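Periplasmic binding protein/LacI transcriptional regulator (PDB 4KQC) probably binds a carbohydrate as the solute-binding component of an ABC transporter. Local coordinates at residues V222-A227 with V236-D241. Residues are numbered along the deposited sequence; the frame is centred on the assembly and turned at random.
Sequences VVYKSA and VGDAQD
Y224 reaches from just after helix 214-223 to D238, its hydroxyl giving a hydrogen bond to the carboxylate: OH of Y224 lies 2.6 Å from OD2 of D238. Both belong to the connection that leads from this helix into strand 246-250, a helix-to-strand link of the lobe of the periplasmic binding protein fold built on the mixed sheet. The bond ties the start of that connection to its later part. OD2 sits at the edge of the phenol ring, in its plane, and the hydroxyl meets it nearly along its C-O axis. Ring and carboxylate planes are turned 47° apart, and the two side chains run at about a right angle to each other. Tyrosine suits the place because its long, flat side chain carries a hydroxyl as far as the D238 carboxylate while its buried ring packs against F220, R202 and L245. Its CG stands anti to the carbonyl carbon (chi1 -78°), a setting that sends the ring toward 236-241. A phenylalanine here would probably keep much of the ring packing but leave D238 without its hydroxyl donor. At the other end of the contact, where the two backbones come nearest, at A227 and V236, the CG2 methyl of V236 lies against the carbonyl O of A227 in a close van der Waals contact of 3.2 Å.

The aspartate is itself positioned by a second shell. G237, just before it, has a positive phi of 77°, which a residue without a side chain accommodates easily. The two carboxylate oxygens of D238 accept from consecutive backbone amides, which should hold the group's rotation and probably spreads its negative charge over these donors: OD1 takes the N-H of K204, and OD2, already bonded to the tyrosine, takes that of G203.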
ATOM      1  N   VAL A 222       2.142   7.098  17.492  1.00 10.97           N
ATOM      2  CA  VAL A 222       3.089   7.442  18.574  1.00 11.71           C
ATOM      3  C   VAL A 222       2.752   8.802  19.134  1.00 11.54           C
ATOM      4  O   VAL A 222       2.896   9.024  20.359  1.00 11.29           O
ATOM      5  CB  VAL A 222       4.508   7.437  18.039  1.00 12.01           C
ATOM      6  CG1 VAL A 222       5.460   8.110  19.046  1.00 12.75           C
ATOM      7  CG2 VAL A 222       4.922   6.038  17.609  1.00 11.59           C
ATOM      8  N   VAL A 223       2.284   9.713  18.263  1.00 11.21           N
ATOM      9  CA  VAL A 223       2.121  11.133  18.627  1.00 12.44           C
ATOM     10  C   VAL A 223       0.666  11.498  18.971  1.00 13.09           C
ATOM     11  O   VAL A 223       0.403  12.292  19.916  1.00 13.28           O
ATOM     12  CB  VAL A 223       2.580  12.019  17.447  1.00 13.51           C
ATOM     13  CG1 VAL A 223       2.453  13.490  17.734  1.00 14.30           C
ATOM     14  CG2 VAL A 223       4.036  11.729  17.160  1.00 13.84           C
ATOM     15  N   TYR A 224      -0.240  10.956  18.184  1.00 12.58           N
ATOM     16  CA  TYR A 224      -1.704  11.215  18.374  1.00 12.30           C
ATOM     17  C   TYR A 224      -2.391   9.965  18.912  1.00 13.55           C
ATOM     18  O   TYR A 224      -2.296   8.882  18.304  1.00 14.01           O
ATOM     19  CB  TYR A 224      -2.336  11.645  17.075  1.00 12.53           C
ATOM     20  CG  TYR A 224      -2.040  13.083  16.762  1.00 12.10           C
ATOM     21  CD1 TYR A 224      -2.767  14.117  17.372  1.00 11.69           C
ATOM     22  CD2 TYR A 224      -1.034  13.446  15.869  1.00 12.46           C
ATOM     23  CE1 TYR A 224      -2.493  15.414  17.082  1.00 13.13           C
ATOM     24  CE2 TYR A 224      -0.773  14.745  15.603  1.00 13.23           C
ATOM     25  CZ  TYR A 224      -1.507  15.734  16.204  1.00 13.23           C
ATOM     26  OH  TYR A 224      -1.209  17.028  15.943  1.00 15.57           O
ATOM     27  N   LYS A 225      -3.050  10.087  20.044  1.00 14.69           N
ATOM     28  CA  LYS A 225      -3.460   8.938  20.787  1.00 16.62           C
ATOM     29  C   LYS A 225      -4.887   9.005  21.253  1.00 15.80           C
ATOM     30  O   LYS A 225      -5.364   8.052  21.846  1.00 17.00           O
ATOM     31  CB  LYS A 225      -2.521   8.750  22.011  1.00 19.20           C
ATOM     32  CG  LYS A 225      -1.071   8.454  21.588  1.00 23.93           C
ATOM     33  CD  LYS A 225      -0.226   7.897  22.714  1.00 26.64           C
ATOM     34  CE  LYS A 225       0.597   8.945  23.411  1.00 29.07           C
ATOM     35  NZ  LYS A 225       1.621   8.265  24.284  1.00 31.82           N
ATOM     36  N   SER A 226      -5.590  10.087  20.940  1.00 15.74           N
ATOM     37  CA  SER A 226      -6.968  10.233  21.406  1.00 15.11           C
ATOM     38  C   SER A 226      -7.779  11.027  20.396  1.00 14.84           C
ATOM     39  O   SER A 226      -7.201  11.818  19.637  1.00 13.11           O
ATOM     40  CB  SER A 226      -6.967  10.959  22.744  1.00 17.60           C
ATOM     41  OG  SER A 226      -8.324  11.246  23.173  1.00 18.30           O
ATOM     42  N   ALA A 227      -9.098  10.807  20.411  1.00 14.70           N
ATOM     43  CA  ALA A 227     -10.048  11.655  19.679  1.00 14.81           C
ATOM     44  C   ALA A 227     -11.125  12.199  20.636  1.00 14.80           C
ATOM     45  O   ALA A 227     -12.255  12.532  20.218  1.00 15.39           O
ATOM     46  CB  ALA A 227     -10.671  10.947  18.504  1.00 15.70           C
ATOM     47  N   VAL A 236      -8.465  16.404  18.638  1.00 13.77           N
ATOM     48  CA  VAL A 236      -9.590  17.315  18.797  1.00 14.39           C
ATOM     49  C   VAL A 236      -9.066  18.713  19.068  1.00 14.29           C
ATOM     50  O   VAL A 236      -8.281  18.927  19.970  1.00 14.99           O
ATOM     51  CB  VAL A 236     -10.558  16.842  19.925  1.00 14.15           C
ATOM     52  CG1 VAL A 236     -11.694  17.832  20.144  1.00 14.99           C
ATOM     53  CG2 VAL A 236     -11.131  15.485  19.608  1.00 14.78           C
ATOM     54  N   GLY A 237      -9.463  19.659  18.235  1.00 15.46           N
ATOM     55  CA  GLY A 237      -9.046  21.030  18.371  1.00 17.22           C
ATOM     56  C   GLY A 237      -7.634  21.318  17.897  1.00 16.82           C
ATOM     57  O   GLY A 237      -7.162  22.438  18.075  1.00 18.63           O
ATOM     58  N   ASP A 238      -6.963  20.339  17.276  1.00 15.36           N
ATOM     59  CA  ASP A 238      -5.549  20.516  16.919  1.00 14.41           C
ATOM     60  C   ASP A 238      -5.296  20.794  15.469  1.00 14.05           C
ATOM     61  O   ASP A 238      -4.147  20.887  15.064  1.00 13.90           O
ATOM     62  CB  ASP A 238      -4.655  19.359  17.367  1.00 16.46           C
ATOM     63  CG  ASP A 238      -3.184  19.785  17.546  1.00 18.05           C
ATOM     64  OD1 ASP A 238      -2.917  20.943  17.970  1.00 18.42           O
ATOM     65  OD2 ASP A 238      -2.272  18.961  17.342  1.00 17.91           O
ATOM     66  N   ALA A 239      -6.348  21.000  14.704  1.00 12.52           N
ATOM     67  CA  ALA A 239      -6.202  21.396  13.303  1.00 12.89           C
ATOM     68  C   ALA A 239      -5.902  22.864  13.180  1.00 12.81           C
ATOM     69  O   ALA A 239      -6.119  23.645  14.098  1.00 13.11           O
ATOM     70  CB  ALA A 239      -7.418  21.021  12.498  1.00 12.50           C
ATOM     71  N   GLN A 240      -5.383  23.234  12.021  1.00 12.11           N
ATOM     72  CA  GLN A 240      -4.961  24.551  11.693  1.00 13.12           C
ATOM     73  C   GLN A 240      -6.023  25.653  11.939  1.00 14.34           C
ATOM     74  O   GLN A 240      -5.680  26.776  12.336  1.00 16.21           O
ATOM     75  CB  GLN A 240      -4.506  24.478  10.227  1.00 13.53           C
ATOM     76  CG  GLN A 240      -3.684  25.590   9.750  1.00 14.67           C
ATOM     77  CD  GLN A 240      -3.394  25.490   8.282  1.00 14.86           C
ATOM     78  OE1 GLN A 240      -3.721  24.498   7.639  1.00 16.03           O
ATOM     79  NE2 GLN A 240      -2.883  26.563   7.720  1.00 15.51           N
ATOM     80  N   ASP A 241      -7.296  25.312  11.728  1.00 14.42           N
ATOM     81  CA  ASP A 241      -8.442  26.173  11.985  1.00 15.02           C
ATOM     82  C   ASP A 241      -9.067  25.994  13.386  1.00 14.60           C
ATOM     83  O   ASP A 241     -10.145  26.523  13.640  1.00 15.73           O
ATOM     84  CB  ASP A 241      -9.525  26.018  10.928  1.00 14.78           C
ATOM     85  CG  ASP A 241     -10.076  24.603  10.829  1.00 15.00           C
ATOM     86  OD1 ASP A 241      -9.704  23.692  11.634  1.00 14.11           O
ATOM     87  OD2 ASP A 241     -10.911  24.369   9.924  1.00 13.50           O
TER